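PDB 5K1S: oxidoreductase, zinc-binding dehydrogenase family, which serves as a medium-chain reductase in the alternative de novo biosynthesis of isovaleryl coenzyme A in Myxococcus xanthus. Local coordinates for residues A[113-117]-A[118-122]; A[307-310]-A[311-315]; A[127-130]-A[131-134]; A[170-173]-A[174-178]. One frame throughout, in Å; residues are numbered along the deposited sequence.

Interaction 2 touches each of the other three. Its centre is about 9 Å from that of interaction 4, and the two meet where Glu313 OE2 takes a hydrogen bond from His173 ND1 at 2.7 Å. Interaction 1 is joined to interaction 2 by a probable hydrogen bond between Ser121 OG and Tyr307 O. Interaction 3 reaches interaction 2 by packing, with Phe129 CZ 3.3 Å from Tyr307 OH. Two zinc sites lie close by. Cys115 of interaction 1 binds the four-cysteine zinc. The Cys57, His79 and Cys166 zinc is about 8 Å from the Thr309 side chain, and the Phe130 side chain is about 4 Å from that of His79. Interactions 1 and 4 both touch the second subunit.

Interaction 1: A[113-117]-A[118-122]; sequences ALCRS and GRNSL. With ZN (zinc ion), chain E.
The amide of Asn120 comes up to the end of helix 113-116 with its oxygen leading. OD1 lies 3.4 Å from Cys115 O, and as both are acceptors this is packing, not a bond. The guanidinium of Arg119 has Leu122 CD1 over one face, toward the rim. One face of the Arg116 guanidinium similarly lies over Ala113 CA, and its NH2 bonds to Asp111 O. The bent Arg119 chain leads outward, where NH1 forms a salt bridge with Glu300 of the second subunit. Leu114 has CG anti to its carbonyl carbon (chi1 -66°), and its CD1 branch reaches Leu122 CB at 4.1 Å. Backbone bonds close the helix. Gly118 N bonds to Cys115 O at 3.0 Å, and Arg119 N to Leu114 O at 2.9 Å. Leu114 O also accepts from Ser117 N, and the two donors approach from opposite faces of its carbonyl plane. Ser117 OG bonds back to Ala113 O at 2.7 Å, from above the carbonyl plane. Gly118 has positive phi (82°), which takes the chain out of the helix. Cys115 SG is 2.2 Å from the zinc ion, whose other ligands are Cys109, Cys112 and Cys123. A Schellman motif thus ends the short helix of the four-cysteine lobe, the structural zinc site of many zinc-containing medium-chain dehydrogenases.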
loop_
_atom_site.group_PDB
_atom_site.type_symbol
_atom_site.label_atom_id
_atom_site.label_comp_id
_atom_site.label_asym_id
_atom_site.label_seq_id
_atom_site.Cartn_x
_atom_site.Cartn_y
_atom_site.Cartn_z
ATOM N N ALA A 113 -13.190 13.852 9.681
ATOM C CA ALA A 113 -11.751 14.005 9.493
ATOM C C ALA A 113 -11.319 13.537 8.109
ATOM O O ALA A 113 -10.574 14.231 7.407
ATOM C CB ALA A 113 -11.002 13.232 10.579
ATOM N N LEU A 114 -11.784 12.356 7.698
ATOM C CA LEU A 114 -11.373 11.800 6.412
ATOM C C LEU A 114 -11.727 12.741 5.269
ATOM O O LEU A 114 -10.897 13.012 4.392
ATOM C CB LEU A 114 -12.023 10.433 6.207
ATOM C CG LEU A 114 -11.565 9.347 7.180
ATOM C CD1 LEU A 114 -12.557 8.198 7.200
ATOM C CD2 LEU A 114 -10.180 8.852 6.798
ATOM N N CYS A 115 -12.962 13.246 5.257
ATOM C CA CYS A 115 -13.365 14.193 4.223
ATOM C C CYS A 115 -12.500 15.448 4.265
ATOM O O CYS A 115 -12.022 15.921 3.227
ATOM C CB CYS A 115 -14.842 14.554 4.387
ATOM S SG CYS A 115 -16.006 13.296 3.799
ATOM N N ARG A 116 -12.290 16.004 5.461
ATOM C CA ARG A 116 -11.462 17.199 5.588
ATOM C C ARG A 116 -10.032 16.955 5.128
ATOM O O ARG A 116 -9.310 17.918 4.846
ATOM C CB ARG A 116 -11.464 17.694 7.039
ATOM C CG ARG A 116 -12.849 18.013 7.591
ATOM C CD ARG A 116 -12.778 18.879 8.842
ATOM N NE ARG A 116 -11.918 18.308 9.880
ATOM C CZ ARG A 116 -12.323 17.461 10.822
ATOM N NH1 ARG A 116 -11.456 17.007 11.719
ATOM N NH2 ARG A 116 -13.588 17.061 10.876
ATOM N N SER A 117 -9.605 15.696 5.044
ATOM C CA SER A 117 -8.260 15.351 4.609
ATOM C C SER A 117 -8.178 15.037 3.122
ATOM O O SER A 117 -7.103 14.661 2.642
ATOM C CB SER A 117 -7.743 14.148 5.405
ATOM O OG SER A 117 -7.911 14.344 6.797
ATOM N N GLY A 118 -9.277 15.177 2.385
ATOM C CA GLY A 118 -9.302 14.798 0.987
ATOM C C GLY A 118 -9.515 13.322 0.736
ATOM O O GLY A 118 -9.430 12.889 -0.418
ATOM N N ARG A 119 -9.784 12.540 1.774
ATOM C CA ARG A 119 -10.018 11.100 1.643
ATOM C C ARG A 119 -11.509 10.794 1.566
ATOM O O ARG A 119 -12.018 9.922 2.268
ATOM C CB ARG A 119 -9.374 10.357 2.808
ATOM C CG ARG A 119 -7.948 10.790 3.129
ATOM C CD ARG A 119 -7.007 10.551 1.964
ATOM N NE ARG A 119 -6.930 9.138 1.595
ATOM C CZ ARG A 119 -6.138 8.247 2.183
ATOM N NH1 ARG A 119 -6.139 6.987 1.771
ATOM N NH2 ARG A 119 -5.348 8.607 3.186
ATOM N N ASN A 120 -12.226 11.518 0.702
ATOM C CA ASN A 120 -13.674 11.352 0.610
ATOM C C ASN A 120 -14.059 9.918 0.270
ATOM O O ASN A 120 -15.120 9.445 0.692
ATOM C CB ASN A 120 -14.245 12.314 -0.430
ATOM C CG ASN A 120 -13.915 13.761 -0.123
ATOM O OD1 ASN A 120 -12.909 14.056 0.521
ATOM N ND2 ASN A 120 -14.766 14.673 -0.580
ATOM N N SER A 121 -13.215 9.212 -0.487
ATOM C CA SER A 121 -13.495 7.818 -0.808
ATOM C C SER A 121 -13.686 6.969 0.440
ATOM O O SER A 121 -14.359 5.935 0.374
ATOM C CB SER A 121 -12.360 7.237 -1.655
ATOM O OG SER A 121 -12.236 7.927 -2.886
ATOM N N LEU A 122 -13.121 7.385 1.573
ATOM C CA LEU A 122 -13.153 6.605 2.802
ATOM C C LEU A 122 -14.200 7.089 3.796
ATOM O O LEU A 122 -14.274 6.550 4.905
ATOM C CB LEU A 122 -11.772 6.630 3.466
ATOM C CG LEU A 122 -10.606 6.211 2.571
ATOM C CD1 LEU A 122 -9.286 6.366 3.309
ATOM C CD2 LEU A 122 -10.783 4.781 2.083
HETATM ZN ZN ZN E . -16.966 12.370 5.574
#

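Interaction 2: A[307-310]-A[311-315]; sequences YATT and QAELD
Thr310 and Glu313 form a capping box at the start of helix 311-323. Thr310 holds the N-cap position. Its OG1 accepts from Glu313 N at 3.2 Å, with the N-H pointing nearly straight at it. In return, Glu313 OE1 accepts from Thr310 N at 2.8 Å. This N-H meets OE1 from above the carboxylate plane, 54° out of it. The Thr310 hydroxyl can reach forward to the first turn because chi1 of 66° sets OG1 between the backbone N and the carbonyl carbon. The Glu313 chain runs extended beyond CG and crosses the Thr310 side chain at a slant. The first regular turn begins with Leu314 N bonding to Thr310 O at 3.0 Å. In the fold, the segment 307-310 leaves strand 302-305, the last strand, at the edge within this chain, of the parallel Rossmann sheet, so the box marks the passage from strand to helix. Thr309 packs alongside: its CG2 is 3.7 Å from Glu313 CB and 3.6 Å from Glu313 OE1. Thr309 also touches Cys165 and Thr170 of helix 165-178. The two carboxylate oxygens of Glu313 have separate tasks. OE1 completes the capping box, and OE2 takes hydrogen bonds from His173 ND1 and Thr177 OG1. The buried carboxylate is therefore held at both oxygens, which fixes its rotation. Gln311 leads away from the box, and its NE2 bonds to Leu149 O.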
loop_
_atom_site.group_PDB
_atom_site.type_symbol
_atom_site.label_atom_id
_atom_site.label_comp_id
_atom_site.label_asym_id
_atom_site.label_seq_id
_atom_site.Cartn_x
_atom_site.Cartn_y
_atom_site.Cartn_z
ATOM N N TYR A 307 -9.682 3.928 -4.364
ATOM C CA TYR A 307 -11.099 3.596 -4.393
ATOM C C TYR A 307 -11.926 4.842 -4.672
ATOM O O TYR A 307 -11.642 5.919 -4.142
ATOM C CB TYR A 307 -11.531 2.962 -3.062
ATOM C CG TYR A 307 -12.998 2.594 -2.987
ATOM C CD1 TYR A 307 -13.514 1.555 -3.748
ATOM C CD2 TYR A 307 -13.862 3.276 -2.138
ATOM C CE1 TYR A 307 -14.850 1.213 -3.680
ATOM C CE2 TYR A 307 -15.203 2.940 -2.060
ATOM C CZ TYR A 307 -15.692 1.907 -2.832
ATOM O OH TYR A 307 -17.027 1.568 -2.757
ATOM N N ALA A 308 -12.944 4.687 -5.518
ATOM C CA ALA A 308 -13.925 5.740 -5.760
ATOM C C ALA A 308 -13.300 6.977 -6.396
ATOM O O ALA A 308 -12.108 6.990 -6.717
ATOM C CB ALA A 308 -14.622 6.120 -4.452
ATOM N N THR A 309 -14.107 8.021 -6.578
ATOM C CA THR A 309 -13.672 9.263 -7.197
ATOM C C THR A 309 -14.254 10.431 -6.413
ATOM O O THR A 309 -15.379 10.349 -5.911
ATOM C CB THR A 309 -14.116 9.341 -8.667
ATOM O OG1 THR A 309 -13.662 8.179 -9.370
ATOM C CG2 THR A 309 -13.555 10.587 -9.342
ATOM N N THR A 310 -13.488 11.511 -6.310
ATOM C CA THR A 310 -13.912 12.694 -5.576
ATOM C C THR A 310 -14.509 13.729 -6.524
ATOM O O THR A 310 -14.391 13.642 -7.748
ATOM C CB THR A 310 -12.740 13.307 -4.802
ATOM O OG1 THR A 310 -11.762 13.802 -5.723
ATOM C CG2 THR A 310 -12.102 12.276 -3.886
ATOM N N GLN A 311 -15.159 14.729 -5.926
ATOM C CA GLN A 311 -15.777 15.791 -6.714
ATOM C C GLN A 311 -14.730 16.560 -7.510
ATOM O O GLN A 311 -14.979 16.969 -8.651
ATOM C CB GLN A 311 -16.553 16.728 -5.789
ATOM C CG GLN A 311 -17.534 17.638 -6.497
ATOM C CD GLN A 311 -18.413 18.409 -5.526
ATOM O OE1 GLN A 311 -17.958 18.843 -4.467
ATOM N NE2 GLN A 311 -19.682 18.576 -5.882
ATOM N N ALA A 312 -13.545 16.760 -6.928
ATOM C CA ALA A 312 -12.482 17.465 -7.634
ATOM C C ALA A 312 -11.903 16.613 -8.754
ATOM O O ALA A 312 -11.633 17.117 -9.850
ATOM C CB ALA A 312 -11.384 17.875 -6.654
ATOM N N GLU A 313 -11.700 15.319 -8.496
ATOM C CA GLU A 313 -11.126 14.443 -9.510
ATOM C C GLU A 313 -12.044 14.323 -10.719
ATOM O O GLU A 313 -11.575 14.285 -11.863
ATOM C CB GLU A 313 -10.850 13.065 -8.912
ATOM C CG GLU A 313 -9.789 13.071 -7.824
ATOM C CD GLU A 313 -9.895 11.874 -6.900
ATOM O OE1 GLU A 313 -10.818 11.056 -7.082
ATOM O OE2 GLU A 313 -9.057 11.759 -5.985
ATOM N N LEU A 314 -13.357 14.254 -10.490
ATOM C CA LEU A 314 -14.289 14.175 -11.609
ATOM C C LEU A 314 -14.285 15.468 -12.415
ATOM O O LEU A 314 -14.291 15.431 -13.652
ATOM C CB LEU A 314 -15.698 13.861 -11.106
ATOM C CG LEU A 314 -16.785 13.803 -12.187
ATOM C CD1 LEU A 314 -16.440 12.780 -13.262
ATOM C CD2 LEU A 314 -18.144 13.493 -11.576
ATOM N N ASP A 315 -14.280 16.619 -11.738
ATOM C CA ASP A 315 -14.156 17.887 -12.450
ATOM C C ASP A 315 -12.912 17.895 -13.328
ATOM O O ASP A 315 -12.956 18.351 -14.475
ATOM C CB ASP A 315 -14.114 19.053 -11.459
ATOM C CG ASP A 315 -15.469 19.343 -10.834
ATOM O OD1 ASP A 315 -16.504 19.067 -11.479
ATOM O OD2 ASP A 315 -15.499 19.853 -9.695
#

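Interaction 3: A[127-130]-A[131-134]; sequences NRFF and GEEL
The shortest sound polar bond here runs from Gly131 N to Leu134 O at 2.9 Å and closes the loop in which Leu134 meets Phe130. A second backbone bond spans the turn: Glu132 N points to Phe129 O at 3.4 Å, and it is weak. Phe129 to Glu132 is a type II beta turn. Gly131 takes its third position with positive phi (84°). Phe130 and Leu134 are joined beyond it by a single beta bridge. The carboxylate of Glu132 lies alongside the Phe129 side chain, which points the same way. The ring and carboxylate planes are only 7° apart. Glu132 CD touches Phe129 CB at 3.4 Å, while OE2 bonds to His59 NE2. Leu134 has CG between its backbone N and carbonyl carbon (chi1 49°), and its two methyls meet different neighbours. CD2 sits at the edge of the Arg128 guanidinium, 3.8 Å from Arg128 NE. CD1 packs against the Phe130 ring, though the closest distance modelled there is too short to be trusted. Glu133 has two conformers. In the conformer described, its side chain crosses that of Arg128 at about a right angle without a salt bridge, and the pairing of OE2 with Arg70 holds for that conformer. Arg128 and Phe130 make backbone hydrogen bonds with Met107 and Gln105. The Phe130 ring rests on Met142 and Ala144 of strand 141-145, and Arg128 packs on Pro145. On the Glu132 side the turn meets helix 58-64, through His59 and through Asn63, which bonds to Gly131 O.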
loop_
_atom_site.group_PDB
_atom_site.type_symbol
_atom_site.label_atom_id
_atom_site.label_comp_id
_atom_site.label_asym_id
_atom_site.label_seq_id
_atom_site.Cartn_x
_atom_site.Cartn_y
_atom_site.Cartn_z
ATOM N N ASN A 127 -22.190 7.224 2.827
ATOM C CA ASN A 127 -21.708 6.301 1.805
ATOM C C ASN A 127 -22.792 5.960 0.789
ATOM O O ASN A 127 -22.734 4.901 0.156
ATOM C CB ASN A 127 -21.171 5.025 2.455
ATOM C CG ASN A 127 -22.189 4.357 3.359
ATOM O OD1 ASN A 127 -23.362 4.733 3.380
ATOM N ND2 ASN A 127 -21.746 3.357 4.110
ATOM N N ARG A 128 -23.773 6.841 0.611
ATOM C CA ARG A 128 -24.850 6.587 -0.336
ATOM C C ARG A 128 -24.321 6.575 -1.764
ATOM O O ARG A 128 -23.562 7.461 -2.168
ATOM C CB ARG A 128 -25.942 7.644 -0.183
ATOM C CG ARG A 128 -26.797 7.467 1.064
ATOM C CD ARG A 128 -27.064 8.800 1.743
ATOM N NE ARG A 128 -27.516 9.813 0.796
ATOM C CZ ARG A 128 -27.569 11.113 1.060
ATOM N NH1 ARG A 128 -27.193 11.573 2.247
ATOM N NH2 ARG A 128 -27.995 11.961 0.133
ATOM N N PHE A 129 -24.731 5.568 -2.522
ATOM C CA PHE A 129 -24.376 5.430 -3.926
ATOM C C PHE A 129 -25.548 5.838 -4.807
ATOM O O PHE A 129 -26.714 5.666 -4.443
ATOM C CB PHE A 129 -23.980 3.986 -4.247
ATOM C CG PHE A 129 -22.528 3.677 -4.008
ATOM C CD1 PHE A 129 -22.047 3.472 -2.727
ATOM C CD2 PHE A 129 -21.647 3.570 -5.073
ATOM C CE1 PHE A 129 -20.709 3.178 -2.511
ATOM C CE2 PHE A 129 -20.311 3.276 -4.863
ATOM C CZ PHE A 129 -19.842 3.078 -3.583
ATOM N N PHE A 130 -25.229 6.385 -5.976
ATOM C CA PHE A 130 -26.250 6.607 -6.988
ATOM C C PHE A 130 -26.662 5.273 -7.599
ATOM O O PHE A 130 -25.820 4.432 -7.921
ATOM C CB PHE A 130 -25.737 7.554 -8.071
ATOM C CG PHE A 130 -25.637 8.982 -7.625
ATOM C CD1 PHE A 130 -24.484 9.456 -7.024
ATOM C CD2 PHE A 130 -26.698 9.853 -7.807
ATOM C CE1 PHE A 130 -24.394 10.771 -6.612
ATOM C CE2 PHE A 130 -26.613 11.168 -7.392
ATOM C CZ PHE A 130 -25.460 11.627 -6.796
ATOM N N GLY A 131 -27.969 5.076 -7.746
ATOM C CA GLY A 131 -28.486 3.803 -8.201
ATOM C C GLY A 131 -28.659 2.771 -7.112
ATOM O O GLY A 131 -28.995 1.620 -7.416
ATOM N N GLU A 132 -28.438 3.144 -5.851
ATOM C CA GLU A 132 -28.624 2.230 -4.732
ATOM C C GLU A 132 -29.509 2.878 -3.673
ATOM O O GLU A 132 -30.737 2.835 -3.785
ATOM C CB GLU A 132 -27.269 1.815 -4.156
ATOM C CG GLU A 132 -26.450 0.967 -5.120
ATOM C CD GLU A 132 -25.003 0.819 -4.701
ATOM O OE1 GLU A 132 -24.734 0.755 -3.483
ATOM O OE2 GLU A 132 -24.132 0.774 -5.596
ATOM N N GLU A 133 -28.913 3.492 -2.648
ATOM C CA GLU A 133 -29.720 4.119 -1.607
ATOM C C GLU A 133 -30.531 5.285 -2.155
ATOM O O GLU A 133 -31.628 5.566 -1.656
ATOM C CB GLU A 133 -28.831 4.589 -0.455
ATOM C CG GLU A 133 -27.842 3.543 0.033
ATOM C CD GLU A 133 -27.386 3.791 1.458
ATOM O OE1 GLU A 133 -28.244 4.082 2.317
ATOM O OE2 GLU A 133 -26.168 3.702 1.719
ATOM N N LEU A 134 -30.015 5.974 -3.172
ATOM C CA LEU A 134 -30.778 7.028 -3.818
ATOM C C LEU A 134 -30.893 6.742 -5.312
ATOM O O LEU A 134 -30.003 6.114 -5.897
ATOM C CB LEU A 134 -30.149 8.410 -3.589
ATOM C CG LEU A 134 -28.656 8.588 -3.843
ATOM C CD1 LEU A 134 -28.405 8.887 -5.301
ATOM C CD2 LEU A 134 -28.093 9.697 -2.968
#

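Interaction 4: A[170-173]-A[174-178]; sequences TAVH and TVRTR
His173 has CG trans to its own N (chi1 -172°), while Arg178 bends at chi2 and chi3, and the two side chains come to lie side by side, pointing the same way. Arg178 CG sits over one face of the imidazole, 3.9 Å from the ring centroid and 20° off its normal. This is a CH-pi contact made by the aliphatic part of the arginine. The guanidinium is tilted 33° from the ring. Thr177 approaches the same ring obliquely, with CB 3.7 Å from His173 ND1. These pairings depend on the backbone of helix 165-178, which widens at its C-terminal end. Thr174 N and Val175 N bond four residues back, as in an ordinary alpha helix. Thr177 N instead reaches Val172 O at 3.1 Å, and Arg178 N reaches His173 O at 2.9 Å, five residues back, giving a pi-type turn. Val172 O takes Arg176 N as well, at 2.9 Å, so the regular and wide patterns overlap at this carbonyl. Thr170 O is also gripped twice, by Thr174 N at 2.8 Å and by Thr174 OG1 at 2.9 Å. The hydroxyl comes from above the carbonyl plane, so the buried Thr174 side chain is satisfied within its own helix. Val172 packs on helix 311-323, and Ala171 and Val175 on helix 195-206. His173 ND1 bonds to Glu313 OE2, which also holds Thr177 OG1, and NE2 bonds to Glu300 of the second subunit. The two bonds link the wide turn to the subunit interface, and a carboxylate at each ring nitrogen may favour a doubly protonated imidazole.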
loop_
_atom_site.group_PDB
_atom_site.type_symbol
_atom_site.label_atom_id
_atom_site.label_comp_id
_atom_site.label_asym_id
_atom_site.label_seq_id
_atom_site.Cartn_x
_atom_site.Cartn_y
_atom_site.Cartn_z
ATOM N N THR A 170 -11.618 7.468 -12.255
ATOM C CA THR A 170 -10.808 6.538 -11.475
ATOM C C THR A 170 -9.330 6.688 -11.811
ATOM O O THR A 170 -8.471 6.580 -10.929
ATOM C CB THR A 170 -11.271 5.105 -11.730
ATOM O OG1 THR A 170 -12.667 4.993 -11.424
ATOM C CG2 THR A 170 -10.481 4.119 -10.874
ATOM N N ALA A 171 -9.016 6.936 -13.085
ATOM C CA ALA A 171 -7.623 7.091 -13.488
ATOM C C ALA A 171 -6.968 8.262 -12.767
ATOM O O ALA A 171 -5.834 8.147 -12.288
ATOM C CB ALA A 171 -7.534 7.276 -15.002
ATOM N N VAL A 172 -7.663 9.399 -12.682
ATOM C CA VAL A 172 -7.116 10.549 -11.966
ATOM C C VAL A 172 -6.808 10.172 -10.524
ATOM O O VAL A 172 -5.713 10.436 -10.012
ATOM C CB VAL A 172 -8.090 11.742 -12.043
ATOM C CG1 VAL A 172 -7.622 12.886 -11.143
ATOM C CG2 VAL A 172 -8.226 12.224 -13.482
ATOM N N HIS A 173 -7.772 9.550 -9.844
ATOM C CA HIS A 173 -7.557 9.143 -8.460
ATOM C C HIS A 173 -6.381 8.179 -8.347
ATOM O O HIS A 173 -5.563 8.289 -7.427
ATOM C CB HIS A 173 -8.832 8.506 -7.904
ATOM C CG HIS A 173 -8.780 8.234 -6.434
ATOM N ND1 HIS A 173 -8.373 9.177 -5.515
ATOM C CD2 HIS A 173 -9.090 7.125 -5.721
ATOM C CE1 HIS A 173 -8.431 8.659 -4.301
ATOM N NE2 HIS A 173 -8.864 7.415 -4.398
ATOM N N THR A 174 -6.273 7.236 -9.285
ATOM C CA THR A 174 -5.218 6.228 -9.236
ATOM C C THR A 174 -3.873 6.805 -9.659
ATOM O O THR A 174 -2.882 6.695 -8.929
ATOM C CB THR A 174 -5.587 5.046 -10.137
ATOM O OG1 THR A 174 -6.868 4.531 -9.755
ATOM C CG2 THR A 174 -4.546 3.937 -10.035
ATOM N N VAL A 175 -3.822 7.420 -10.841
ATOM C CA VAL A 175 -2.552 7.862 -11.408
ATOM C C VAL A 175 -1.992 9.044 -10.626
ATOM O O VAL A 175 -0.792 9.094 -10.329
ATOM C CB VAL A 175 -2.739 8.206 -12.898
ATOM C CG1 VAL A 175 -1.436 8.704 -13.514
ATOM C CG2 VAL A 175 -3.265 6.996 -13.662
ATOM N N ARG A 176 -2.841 10.013 -10.283
ATOM C CA ARG A 176 -2.386 11.283 -9.724
ATOM C C ARG A 176 -2.527 11.343 -8.208
ATOM O O ARG A 176 -1.528 11.416 -7.487
ATOM C CB ARG A 176 -3.168 12.437 -10.358
ATOM C CG ARG A 176 -2.807 12.702 -11.790
ATOM C CD ARG A 176 -3.474 13.966 -12.259
ATOM N NE ARG A 176 -3.135 14.285 -13.641
ATOM C CZ ARG A 176 -3.690 15.275 -14.333
ATOM N NH1 ARG A 176 -4.617 16.042 -13.770
ATOM N NH2 ARG A 176 -3.322 15.495 -15.586
ATOM N N THR A 177 -3.765 11.328 -7.712
ATOM C CA THR A 177 -4.003 11.549 -6.291
ATOM C C THR A 177 -3.248 10.530 -5.445
ATOM O O THR A 177 -2.537 10.891 -4.501
ATOM C CB THR A 177 -5.503 11.487 -5.999
ATOM O OG1 THR A 177 -6.232 12.049 -7.098
ATOM C CG2 THR A 177 -5.828 12.259 -4.736
ATOM N N ARG A 178 -3.384 9.247 -5.777
ATOM C CA ARG A 178 -2.745 8.181 -5.015
ATOM C C ARG A 178 -1.377 7.817 -5.581
ATOM O O ARG A 178 -0.388 7.771 -4.843
ATOM C CB ARG A 178 -3.657 6.951 -4.990
ATOM C CG ARG A 178 -5.003 7.195 -4.321
ATOM C CD ARG A 178 -4.856 7.322 -2.815
ATOM N NE ARG A 178 -4.390 6.077 -2.216
ATOM C CZ ARG A 178 -3.948 5.961 -0.969
ATOM N NH1 ARG A 178 -3.901 7.021 -0.173
ATOM N NH2 ARG A 178 -3.546 4.782 -0.518
#